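Long-range contacts in SusD homolog (Bacteroides thetaiotaomicron VPI-5482, PDB 3IHV), which probably binds sugars at the bacterial outer membrane as a SusD-family protein: residues A[277-282]-A[384-389]; A[298-303]-A[365-370]; A[328-333]-A[372-377]; A[243-248]-A[391-396]. One frame throughout, in Å; residues are numbered along the deposited sequence.

Interaction 1 of 4, residues A[277-282]-A[384-389]; sequences VGRIGK and NNDKSN. With NA (sodium ion), chain F; EDO (1,2-ethanediol), chain L.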
# COMPACT_ATOMS: atom_id res chain seq x y z
N VAL A 277 -12.34 0.29 -11.89
CA VAL A 277 -11.91 1.66 -11.59
C VAL A 277 -11.77 1.73 -10.07
O VAL A 277 -12.39 0.93 -9.35
CB VAL A 277 -12.91 2.68 -12.12
CG1 VAL A 277 -12.93 2.64 -13.64
CG2 VAL A 277 -14.33 2.48 -11.53
N GLY A 278 -10.97 2.67 -9.60
CA GLY A 278 -10.78 2.84 -8.19
C GLY A 278 -11.00 4.27 -7.76
O GLY A 278 -11.44 5.12 -8.52
N ARG A 279 -10.66 4.52 -6.51
CA ARG A 279 -10.82 5.85 -5.91
C ARG A 279 -9.51 6.61 -5.77
O ARG A 279 -9.45 7.63 -5.09
CB ARG A 279 -11.48 5.69 -4.55
CG ARG A 279 -12.86 5.02 -4.61
CD ARG A 279 -13.51 5.08 -3.27
NE ARG A 279 -14.67 4.20 -3.15
CZ ARG A 279 -15.94 4.59 -3.16
NH1 ARG A 279 -16.26 5.87 -3.29
NH2 ARG A 279 -16.91 3.69 -3.03
N ILE A 280 -8.46 6.14 -6.44
CA ILE A 280 -7.13 6.74 -6.29
C ILE A 280 -7.12 8.08 -7.02
O ILE A 280 -7.65 8.20 -8.15
CB ILE A 280 -6.00 5.82 -6.81
CG1 ILE A 280 -6.15 4.34 -6.35
CG2 ILE A 280 -4.64 6.42 -6.44
CD1 ILE A 280 -6.32 4.08 -4.84
N GLY A 281 -6.61 9.12 -6.37
CA GLY A 281 -6.70 10.48 -6.90
C GLY A 281 -8.07 11.13 -6.68
O GLY A 281 -8.29 12.29 -7.02
N LYS A 282 -9.01 10.38 -6.08
CA LYS A 282 -10.34 10.90 -5.81
C LYS A 282 -10.46 11.10 -4.31
O LYS A 282 -10.35 12.22 -3.82
CB LYS A 282 -11.41 9.94 -6.37
CG LYS A 282 -11.21 9.61 -7.87
CD LYS A 282 -11.16 10.82 -8.76
CE LYS A 282 -12.52 11.45 -8.97
NZ LYS A 282 -12.71 12.58 -10.02
N ASN A 384 -16.29 11.49 -13.45
CA ASN A 384 -16.95 10.87 -12.32
C ASN A 384 -16.42 11.55 -11.06
O ASN A 384 -15.28 11.98 -11.01
CB ASN A 384 -16.76 9.35 -12.29
CG ASN A 384 -17.59 8.69 -11.22
OD1 ASN A 384 -17.12 8.54 -10.08
ND2 ASN A 384 -18.88 8.40 -11.53
N ASN A 385 -17.26 11.69 -10.06
CA ASN A 385 -16.83 12.39 -8.85
C ASN A 385 -16.17 11.49 -7.80
O ASN A 385 -15.67 11.98 -6.78
CB ASN A 385 -18.01 13.12 -8.22
CG ASN A 385 -18.56 14.26 -9.10
OD1 ASN A 385 -17.87 14.76 -9.99
ND2 ASN A 385 -19.80 14.68 -8.84
N ASP A 386 -16.21 10.19 -8.04
CA ASP A 386 -15.73 9.22 -7.08
C ASP A 386 -14.66 8.25 -7.55
O ASP A 386 -13.88 7.76 -6.73
CB ASP A 386 -16.91 8.37 -6.61
CG ASP A 386 -17.96 9.21 -5.92
OD1 ASP A 386 -17.66 9.79 -4.87
OD2 ASP A 386 -19.07 9.31 -6.47
N LYS A 387 -14.64 7.96 -8.85
CA LYS A 387 -13.75 6.92 -9.37
C LYS A 387 -12.82 7.47 -10.44
O LYS A 387 -13.10 8.50 -11.06
CB LYS A 387 -14.55 5.76 -9.96
CG LYS A 387 -15.64 5.09 -9.08
CD LYS A 387 -15.10 4.61 -7.77
CE LYS A 387 -15.96 3.48 -7.17
NZ LYS A 387 -17.42 3.66 -7.38
N SER A 388 -11.77 6.70 -10.73
CA SER A 388 -10.78 7.12 -11.70
C SER A 388 -10.07 5.92 -12.30
O SER A 388 -10.26 4.81 -11.85
CB SER A 388 -9.70 7.99 -11.01
OG SER A 388 -8.84 7.18 -10.21
N ASN A 389 -9.22 6.20 -13.30
CA ASN A 389 -8.30 5.21 -13.86
C ASN A 389 -6.89 5.35 -13.27
O ASN A 389 -5.94 4.81 -13.83
CB ASN A 389 -8.28 5.38 -15.38
CG ASN A 389 -9.58 5.03 -15.98
OD1 ASN A 389 -10.24 4.09 -15.52
ND2 ASN A 389 -9.98 5.77 -17.01
NA NA F . -4.93 3.13 -15.04
C1 EDO L . -8.21 9.95 -14.66
O1 EDO L . -8.20 8.64 -14.08
C2 EDO L . -9.49 10.67 -14.30
O2 EDO L . -10.50 9.72 -13.97
O HOH W 1 -12.01 10.71 -12.21
O HOH W 2 -3.25 5.35 -14.61
O HOH W 3 -5.21 4.22 -17.08
O HOH W 4 -3.60 1.38 -15.98
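Gly278 and Ser388 form a single antiparallel bridge, a hydrogen-bonded pair that ties two irregular loops of the SusD family region together without building a sheet. Gly278 N reaches Ser388 O at 3.2 Å, and Ser388 N returns the bond to Gly278 O at 2.7 Å. Lys282 then runs along the other loop. Its CB and CG lie against Asp386 O, CD lies against Lys387 O and Ser388 CB, and CE comes close to Asn384 O. Bends at chi2 (-57°) and chi3 (-74°) curl the chain so that NZ ends 2.8 Å from Asn384 O, nearly in line with that carbonyl. The ammonium also bonds water 1, which donates to Lys387 O, and Ser297 O, so this buried charge is held by several oxygens. Asn384 folds its own loop: OD1 accepts from Asp386 N, closing an Asx turn, and from Lys387 N on the opposite face, extending it to an Asx motif. On the partly exposed flank, Lys387 CE sits over one face of the Arg279 guanidinium, whose NE makes a salt bridge with Asp34, while Val277 CG2 packs on Lys387 CB at 3.6 Å. Past the bridge, Asn389 O binds the sodium ion at 2.3 Å, with Phe265 and Asn391 completing the protein ligands. One residue earlier, Ser388 OG donates to Ile280 O at 2.6 Å, in the carbonyl plane.

Interaction 2 of 4, residues A[298-303]-A[365-370]; sequences CAANVK and NYTPAK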
# COMPACT_ATOMS: atom_id res chain seq x y z
N CYS A 298 -13.01 15.83 -6.81
CA CYS A 298 -12.21 14.89 -6.00
C CYS A 298 -12.46 15.27 -4.56
O CYS A 298 -12.19 16.41 -4.19
CB CYS A 298 -10.72 14.97 -6.29
SG CYS A 298 -10.30 14.56 -8.01
N ALA A 299 -12.95 14.32 -3.76
CA ALA A 299 -13.34 14.58 -2.36
C ALA A 299 -12.13 14.93 -1.50
O ALA A 299 -12.20 15.79 -0.60
CB ALA A 299 -14.12 13.36 -1.76
N ALA A 300 -11.01 14.24 -1.75
CA ALA A 300 -9.74 14.58 -1.08
C ALA A 300 -9.84 14.59 0.43
O ALA A 300 -9.57 15.58 1.08
CB ALA A 300 -9.21 15.95 -1.60
N ASN A 301 -10.30 13.47 0.96
CA ASN A 301 -10.51 13.29 2.38
C ASN A 301 -9.28 12.85 3.18
O ASN A 301 -9.34 12.75 4.43
CB ASN A 301 -11.68 12.31 2.61
CG ASN A 301 -12.98 12.86 2.14
OD1 ASN A 301 -13.25 14.03 2.35
ND2 ASN A 301 -13.83 12.01 1.58
N VAL A 302 -8.17 12.56 2.49
CA VAL A 302 -6.94 12.21 3.18
C VAL A 302 -6.19 13.53 3.40
O VAL A 302 -5.84 14.23 2.44
CB VAL A 302 -6.04 11.25 2.35
CG1 VAL A 302 -4.67 11.10 3.07
CG2 VAL A 302 -6.79 9.88 2.15
N LYS A 303 -6.00 13.87 4.67
CA LYS A 303 -5.37 15.11 5.03
C LYS A 303 -4.01 14.83 5.65
O LYS A 303 -3.80 13.79 6.27
CB LYS A 303 -6.27 15.88 6.02
CG LYS A 303 -7.63 16.20 5.49
CD LYS A 303 -7.55 16.92 4.13
CE LYS A 303 -8.87 17.56 3.73
NZ LYS A 303 -8.71 18.19 2.36
N ASN A 365 -6.00 21.06 6.02
CA ASN A 365 -6.68 20.54 4.85
C ASN A 365 -5.73 20.14 3.71
O ASN A 365 -6.22 19.65 2.69
CB ASN A 365 -7.74 21.52 4.35
CG ASN A 365 -8.96 21.54 5.23
OD1 ASN A 365 -9.36 20.50 5.75
ND2 ASN A 365 -9.60 22.70 5.34
N TYR A 366 -4.42 20.33 3.86
CA TYR A 366 -3.44 19.85 2.87
C TYR A 366 -3.72 18.37 2.60
O TYR A 366 -4.16 17.63 3.50
CB TYR A 366 -2.00 19.91 3.39
CG TYR A 366 -1.28 21.24 3.52
CD1 TYR A 366 -1.95 22.46 3.44
CD2 TYR A 366 0.09 21.25 3.80
CE1 TYR A 366 -1.26 23.66 3.59
CE2 TYR A 366 0.77 22.39 3.96
CZ TYR A 366 0.10 23.61 3.88
OH TYR A 366 0.79 24.77 4.03
N THR A 367 -3.43 17.94 1.38
CA THR A 367 -3.68 16.58 0.93
C THR A 367 -2.40 15.99 0.32
O THR A 367 -1.40 16.70 0.15
CB THR A 367 -4.77 16.54 -0.17
OG1 THR A 367 -4.30 17.29 -1.33
CG2 THR A 367 -6.07 17.16 0.34
N PRO A 368 -2.43 14.70 0.00
CA PRO A 368 -1.32 14.22 -0.82
C PRO A 368 -1.40 14.92 -2.19
O PRO A 368 -2.48 15.37 -2.61
CB PRO A 368 -1.63 12.71 -0.97
CG PRO A 368 -2.66 12.39 0.10
CD PRO A 368 -3.38 13.63 0.37
N ALA A 369 -0.26 15.01 -2.89
CA ALA A 369 -0.21 15.56 -4.25
C ALA A 369 0.21 14.49 -5.25
O ALA A 369 0.26 14.74 -6.45
CB ALA A 369 0.75 16.73 -4.32
N LYS A 370 0.52 13.29 -4.78
CA LYS A 370 0.98 12.19 -5.65
C LYS A 370 -0.05 11.79 -6.71
O LYS A 370 0.33 11.33 -7.78
CB LYS A 370 1.33 10.98 -4.80
CG LYS A 370 2.55 11.23 -3.96
CD LYS A 370 2.94 10.05 -3.09
CE LYS A 370 4.35 10.26 -2.51
NZ LYS A 370 4.88 9.18 -1.58
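Lys303 lays its aliphatic chain along the carbonyl side of Asn365 and Tyr366: CB and CD lie near Tyr366 O, CD and CE near Asn365 O. After one bend at chi2 (-52°) the chain runs out straight, beside Thr367 and pointing the same way, and brings NZ to 2.9 Å from Asn365 O, tilted a little out of that carbonyl's plane. The same NZ bonds Ala300 O at 3.0 Å, almost in line with the C=O, so one ammonium clamps the turn before its own strand to the loop opposite. With Lys303 cut back to an alanine, both carbonyls would probably lose this donor and a gap would open beside Thr367 CG2, which lies 3.5 Å from Lys303 NZ. No backbone N-H...O bond crosses; instead there are two CA-H...O approaches, Lys303 CA to Tyr366 O at 3.2 Å and Thr367 CA to Val302 O at 3.5 Å. Farther along, Val302 CG1 meets Pro368 CG at 3.8 Å, the two side chains crossing at about a right angle, and Ala300 CB touches Thr367 CG2. Thr367 also packs on Ala326 of strand 325-330. This is buried packing between edges of two small antiparallel sheets, strand 302-304 pairing with 52-54 and strand 367-368 with 325-330.

Interaction 3 of 4, residues A[328-333]-A[372-377]; sequences YQYTDT and DIQKYV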
# COMPACT_ATOMS: atom_id res chain seq x y z
N TYR A 328 -2.53 23.13 -1.83
CA TYR A 328 -3.42 23.82 -2.75
C TYR A 328 -4.58 22.94 -3.09
O TYR A 328 -4.53 21.74 -2.86
CB TYR A 328 -2.65 24.11 -4.06
CG TYR A 328 -2.09 22.87 -4.74
CD1 TYR A 328 -2.87 22.10 -5.62
CD2 TYR A 328 -0.79 22.42 -4.48
CE1 TYR A 328 -2.38 20.97 -6.24
CE2 TYR A 328 -0.29 21.28 -5.08
CZ TYR A 328 -1.09 20.56 -5.99
OH TYR A 328 -0.61 19.40 -6.58
N GLN A 329 -5.58 23.54 -3.72
CA GLN A 329 -6.75 22.83 -4.23
C GLN A 329 -7.08 23.50 -5.57
O GLN A 329 -6.55 24.55 -5.90
CB GLN A 329 -7.95 23.02 -3.28
CG GLN A 329 -8.42 24.46 -3.06
CD GLN A 329 -9.68 24.46 -2.20
OE1 GLN A 329 -10.53 23.57 -2.36
NE2 GLN A 329 -9.78 25.39 -1.26
N TYR A 330 -7.98 22.90 -6.32
CA TYR A 330 -8.41 23.45 -7.59
C TYR A 330 -9.87 23.89 -7.43
O TYR A 330 -10.73 23.06 -7.10
CB TYR A 330 -8.32 22.40 -8.67
CG TYR A 330 -6.92 21.95 -8.95
CD1 TYR A 330 -6.02 22.80 -9.58
CD2 TYR A 330 -6.49 20.70 -8.58
CE1 TYR A 330 -4.69 22.38 -9.83
CE2 TYR A 330 -5.19 20.28 -8.84
CZ TYR A 330 -4.29 21.12 -9.45
OH TYR A 330 -2.99 20.68 -9.71
N THR A 331 -10.12 25.16 -7.69
CA THR A 331 -11.45 25.75 -7.67
C THR A 331 -11.94 25.70 -9.14
O THR A 331 -11.23 25.22 -10.04
CB THR A 331 -11.40 27.23 -7.17
OG1 THR A 331 -10.79 28.05 -8.17
CG2 THR A 331 -10.61 27.33 -5.89
N ASP A 332 -13.15 26.19 -9.41
CA ASP A 332 -13.62 26.19 -10.79
C ASP A 332 -12.65 26.94 -11.74
O ASP A 332 -12.52 26.56 -12.88
CB ASP A 332 -15.02 26.80 -10.90
CG ASP A 332 -16.11 25.92 -10.30
OD1 ASP A 332 -15.79 24.89 -9.68
OD2 ASP A 332 -17.30 26.27 -10.46
N THR A 333 -11.97 27.97 -11.25
CA THR A 333 -11.11 28.78 -12.11
C THR A 333 -9.59 28.69 -11.90
O THR A 333 -8.82 29.06 -12.81
CB THR A 333 -11.46 30.24 -11.96
OG1 THR A 333 -11.44 30.58 -10.57
CG2 THR A 333 -12.85 30.52 -12.51
N ASP A 372 -2.56 13.84 -7.99
CA ASP A 372 -3.17 15.03 -8.52
C ASP A 372 -3.58 14.81 -10.01
O ASP A 372 -2.76 14.95 -10.95
CB ASP A 372 -2.20 16.18 -8.38
CG ASP A 372 -2.79 17.48 -8.84
OD1 ASP A 372 -3.76 17.46 -9.66
OD2 ASP A 372 -2.25 18.51 -8.43
N ILE A 373 -4.84 14.45 -10.19
CA ILE A 373 -5.38 14.18 -11.52
C ILE A 373 -5.26 15.41 -12.48
O ILE A 373 -4.86 15.26 -13.62
CB ILE A 373 -6.83 13.65 -11.43
CG1 ILE A 373 -6.84 12.26 -10.80
CG2 ILE A 373 -7.49 13.63 -12.81
CD1 ILE A 373 -8.24 11.67 -10.56
N GLN A 374 -5.63 16.60 -11.99
CA GLN A 374 -5.59 17.80 -12.80
C GLN A 374 -4.16 18.05 -13.29
O GLN A 374 -3.95 18.40 -14.44
CB GLN A 374 -6.07 18.97 -11.98
CG GLN A 374 -5.96 20.32 -12.64
CD GLN A 374 -6.93 20.52 -13.79
OE1 GLN A 374 -8.05 19.97 -13.81
NE2 GLN A 374 -6.54 21.37 -14.70
N LYS A 375 -3.19 17.84 -12.41
CA LYS A 375 -1.79 17.99 -12.75
C LYS A 375 -1.26 16.92 -13.72
O LYS A 375 -0.56 17.25 -14.67
CB LYS A 375 -0.92 17.92 -11.48
CG LYS A 375 0.57 18.16 -11.77
CD LYS A 375 1.44 18.05 -10.52
CE LYS A 375 2.87 18.47 -10.83
NZ LYS A 375 3.76 18.11 -9.69
N TYR A 376 -1.57 15.66 -13.47
CA TYR A 376 -0.95 14.57 -14.22
C TYR A 376 -1.67 13.92 -15.41
O TYR A 376 -1.00 13.48 -16.33
CB TYR A 376 -0.53 13.47 -13.25
CG TYR A 376 0.58 13.88 -12.29
CD1 TYR A 376 1.81 14.30 -12.77
CD2 TYR A 376 0.43 13.76 -10.94
CE1 TYR A 376 2.83 14.65 -11.91
CE2 TYR A 376 1.44 14.10 -10.07
CZ TYR A 376 2.64 14.54 -10.55
OH TYR A 376 3.65 14.90 -9.70
N VAL A 377 -2.99 13.84 -15.38
CA VAL A 377 -3.70 13.08 -16.40
C VAL A 377 -3.74 13.82 -17.72
O VAL A 377 -4.25 14.92 -17.79
CB VAL A 377 -5.07 12.63 -15.90
CG1 VAL A 377 -5.82 11.87 -16.99
CG2 VAL A 377 -4.87 11.74 -14.73
O HOH W 5 2.14 20.32 -7.66
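Tyr328 and Tyr330 converge on one carboxylate oxygen, Asp372 OD2, and this is the tight end of the contact. Each hydroxyl donates to it at 2.6 Å, Tyr330 OH on the syn lone pair and Tyr328 OH on the anti one, so the two bonds flank the oxygen. The other oxygen, OD1, caps the helix: Lys375 N donates to it at 2.8 Å, nearly straight (168°), although it comes from above the carboxylate plane. Asp372 is thus the N-cap of helix 373-376 and the acceptor for both tyrosines. Having CG anti to the backbone N (chi1 -177°) places the carboxylate at the N-terminal end of the helix, and three donors would restrain its rotation; they probably also stabilise its negative charge. Gln374 adds to the close packing, its CG over the centre of the Tyr330 ring in a CH-pi contact of 3.7 Å to the centroid.

The outer side is looser. Gln374 and Lys375 are exposed, Gln374 OE1 turns off to Arg295, and water 5 donates to Tyr328 OH at 3.1 Å but links only weakly to Lys375 NZ. Strand 325-330, carrying both tyrosines, runs between 335-337 and 367-368 in its sheet, and Tyr376 on the short helix packs against helix 242-250.

Interaction 4 of 4, residues A[243-248]-A[391-396]; sequences EQLWKN and NWYFLR. With NA (sodium ion), chain F; EDO (1,2-ethanediol), chain O.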
# COMPACT_ATOMS: atom_id res chain seq x y z
N GLU A 243 9.09 12.61 -9.77
CA GLU A 243 7.81 13.03 -10.36
C GLU A 243 7.30 12.02 -11.40
O GLU A 243 6.11 11.84 -11.55
CB GLU A 243 7.92 14.45 -10.95
CG GLU A 243 6.61 14.95 -11.57
CD GLU A 243 6.64 16.41 -12.01
OE1 GLU A 243 7.57 17.13 -11.65
OE2 GLU A 243 5.72 16.80 -12.75
N GLN A 244 8.22 11.38 -12.12
CA GLN A 244 7.85 10.41 -13.13
C GLN A 244 7.02 9.27 -12.57
O GLN A 244 6.20 8.69 -13.28
CB GLN A 244 9.10 9.88 -13.87
CG GLN A 244 8.77 9.16 -15.18
CD GLN A 244 8.17 10.10 -16.23
OE1 GLN A 244 8.70 11.17 -16.47
NE2 GLN A 244 7.08 9.68 -16.86
N LEU A 245 7.28 8.86 -11.33
CA LEU A 245 6.44 7.85 -10.75
C LEU A 245 4.95 8.22 -10.75
O LEU A 245 4.08 7.34 -10.97
CB LEU A 245 6.84 7.58 -9.28
CG LEU A 245 8.17 6.90 -9.01
CD1 LEU A 245 8.63 7.11 -7.59
CD2 LEU A 245 8.09 5.39 -9.38
N TRP A 246 4.66 9.49 -10.52
CA TRP A 246 3.27 9.97 -10.37
C TRP A 246 2.68 10.21 -11.75
O TRP A 246 1.50 9.86 -12.01
CB TRP A 246 3.22 11.18 -9.35
CG TRP A 246 4.04 10.75 -8.17
CD1 TRP A 246 5.25 11.22 -7.79
CD2 TRP A 246 3.81 9.58 -7.39
NE1 TRP A 246 5.76 10.45 -6.80
CE2 TRP A 246 4.89 9.44 -6.53
CE3 TRP A 246 2.75 8.67 -7.29
CZ2 TRP A 246 4.97 8.41 -5.60
CZ3 TRP A 246 2.85 7.65 -6.37
CH2 TRP A 246 3.94 7.52 -5.56
N LYS A 247 3.49 10.75 -12.65
CA LYS A 247 3.07 10.86 -14.05
C LYS A 247 2.68 9.47 -14.54
O LYS A 247 1.60 9.28 -15.12
CB LYS A 247 4.18 11.41 -14.97
CG LYS A 247 4.58 12.85 -14.65
CD LYS A 247 5.66 13.38 -15.61
CE LYS A 247 6.09 14.81 -15.27
NZ LYS A 247 7.12 15.38 -16.29
N ASN A 248 3.53 8.48 -14.31
CA ASN A 248 3.28 7.13 -14.81
C ASN A 248 2.02 6.49 -14.23
O ASN A 248 1.15 6.01 -14.97
CB ASN A 248 4.46 6.19 -14.50
CG ASN A 248 5.69 6.48 -15.32
OD1 ASN A 248 5.66 7.26 -16.28
ND2 ASN A 248 6.77 5.77 -15.00
N ASN A 391 -3.72 4.47 -11.05
CA ASN A 391 -3.22 3.21 -10.51
C ASN A 391 -2.72 3.30 -9.08
O ASN A 391 -2.68 4.39 -8.52
CB ASN A 391 -2.16 2.63 -11.44
CG ASN A 391 -2.71 2.29 -12.79
OD1 ASN A 391 -3.93 2.21 -12.98
ND2 ASN A 391 -1.81 2.11 -13.78
N TRP A 392 -2.39 2.14 -8.51
CA TRP A 392 -1.95 2.06 -7.11
C TRP A 392 -0.64 1.30 -6.90
O TRP A 392 -0.57 0.08 -7.13
CB TRP A 392 -3.03 1.43 -6.21
CG TRP A 392 -2.63 1.52 -4.78
CD1 TRP A 392 -2.27 0.50 -3.95
CD2 TRP A 392 -2.57 2.71 -4.00
NE1 TRP A 392 -1.94 0.99 -2.71
CE2 TRP A 392 -2.11 2.34 -2.70
CE3 TRP A 392 -2.77 4.06 -4.30
CZ2 TRP A 392 -1.91 3.27 -1.69
CZ3 TRP A 392 -2.60 4.98 -3.29
CH2 TRP A 392 -2.17 4.59 -2.00
N TYR A 393 0.38 2.00 -6.46
CA TYR A 393 1.64 1.35 -6.14
C TYR A 393 1.54 0.64 -4.78
O TYR A 393 1.44 1.30 -3.72
CB TYR A 393 2.82 2.30 -6.02
CG TYR A 393 3.30 2.95 -7.30
CD1 TYR A 393 3.86 2.19 -8.34
CD2 TYR A 393 3.25 4.32 -7.44
CE1 TYR A 393 4.34 2.78 -9.49
CE2 TYR A 393 3.73 4.95 -8.61
CZ TYR A 393 4.28 4.16 -9.62
OH TYR A 393 4.75 4.78 -10.75
N PHE A 394 1.56 -0.68 -4.79
CA PHE A 394 1.64 -1.43 -3.55
C PHE A 394 3.11 -1.63 -3.11
O PHE A 394 3.43 -1.66 -1.89
CB PHE A 394 0.92 -2.78 -3.70
CG PHE A 394 0.96 -3.66 -2.47
CD1 PHE A 394 0.22 -3.34 -1.35
CD2 PHE A 394 1.68 -4.84 -2.48
CE1 PHE A 394 0.24 -4.16 -0.21
CE2 PHE A 394 1.71 -5.67 -1.36
CZ PHE A 394 0.98 -5.34 -0.23
N LEU A 395 4.02 -1.83 -4.08
CA LEU A 395 5.43 -2.04 -3.78
C LEU A 395 6.32 -1.49 -4.90
O LEU A 395 6.19 -1.88 -6.08
CB LEU A 395 5.76 -3.55 -3.63
CG LEU A 395 7.17 -3.85 -3.08
CD1 LEU A 395 7.33 -3.27 -1.68
CD2 LEU A 395 7.46 -5.36 -3.13
N ARG A 396 7.20 -0.55 -4.53
CA ARG A 396 8.17 0.06 -5.41
C ARG A 396 9.58 -0.37 -4.98
O ARG A 396 9.82 -0.64 -3.82
CB ARG A 396 8.13 1.60 -5.31
CG ARG A 396 6.82 2.18 -5.75
CD ARG A 396 6.87 3.66 -6.02
NE ARG A 396 6.85 4.52 -4.85
CZ ARG A 396 7.90 5.17 -4.32
NH1 ARG A 396 9.14 5.04 -4.80
NH2 ARG A 396 7.68 5.99 -3.31
NA NA F . -4.93 3.13 -15.04
C1 EDO O . 8.91 11.54 -19.67
O1 EDO O . 9.16 12.56 -18.69
C2 EDO O . 7.51 11.72 -20.24
O2 EDO O . 6.50 11.55 -19.23
O HOH W 6 6.50 3.65 -12.74
O HOH W 4 -3.60 1.38 -15.98
O HOH W 2 -3.25 5.35 -14.61
O HOH W 3 -5.21 4.22 -17.08
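Helix 242-250 packs against the bulged strand 392-396 of a two-stranded antiparallel sheet, with Tyr393 as the main joint. Its hydroxyl donates to Leu245 O at 2.7 Å, in the carbonyl plane and on a lone pair, and accepts from water 6, which also takes a bond from Asn248 ND2. The ring meets Trp246 in an offset edge-to-face pair: the edge of Tyr393 points at the face of the indole's six-membered ring, centroids 5.4 Å apart and planes at 86°. Tyr393 CD2 touches Trp246 CZ3 at 3.5 Å. Leu245 lies by the hydroxyl end of the ring, its CD2 3.7 Å from Tyr393 OH, while its CD1 rests on one face of the Arg396 guanidinium, 3.5 Å from NH1. Arg396 CD lies over one face of the Tyr393 ring, near its rim, and the guanidinium is held by Glu258, Glu462 and Glu466. A leucine in place of Tyr393 would probably leave Leu245 O and water 6 without their hydroxyl partner and take the edge away from the Trp246 face. At the start of the segment Asn391 OD1 coordinates the sodium ion at 2.5 Å. Its ND2 donates to water 4, itself a ligand of the metal. Phe394 and Leu395 both face Ile261 of the partner strand, so the corner beyond Tyr393 is a classic beta bulge.

Overall arrangement
Interactions 2 and 4 are buried; interaction 3 is buried at its carboxylate but has exposed residues on its rim, and interaction 1 is only partly buried. Their chemistry follows: backbone pairing and a lysine gripped by carbonyls in 1, a lysine clamp with apolar contacts in 2, a shared carboxylate in 3, aromatic packing in 4. Interactions 1 and 4 meet at one sodium ion, which takes ligands from both, and Ile280 packs on Trp392. Interactions 2 and 3 reach the same sheet through strands 367-368 and 325-330. Ile373 of interaction 3 touches Lys282 of interaction 1, and Tyr376 rests on Trp246 of interaction 4.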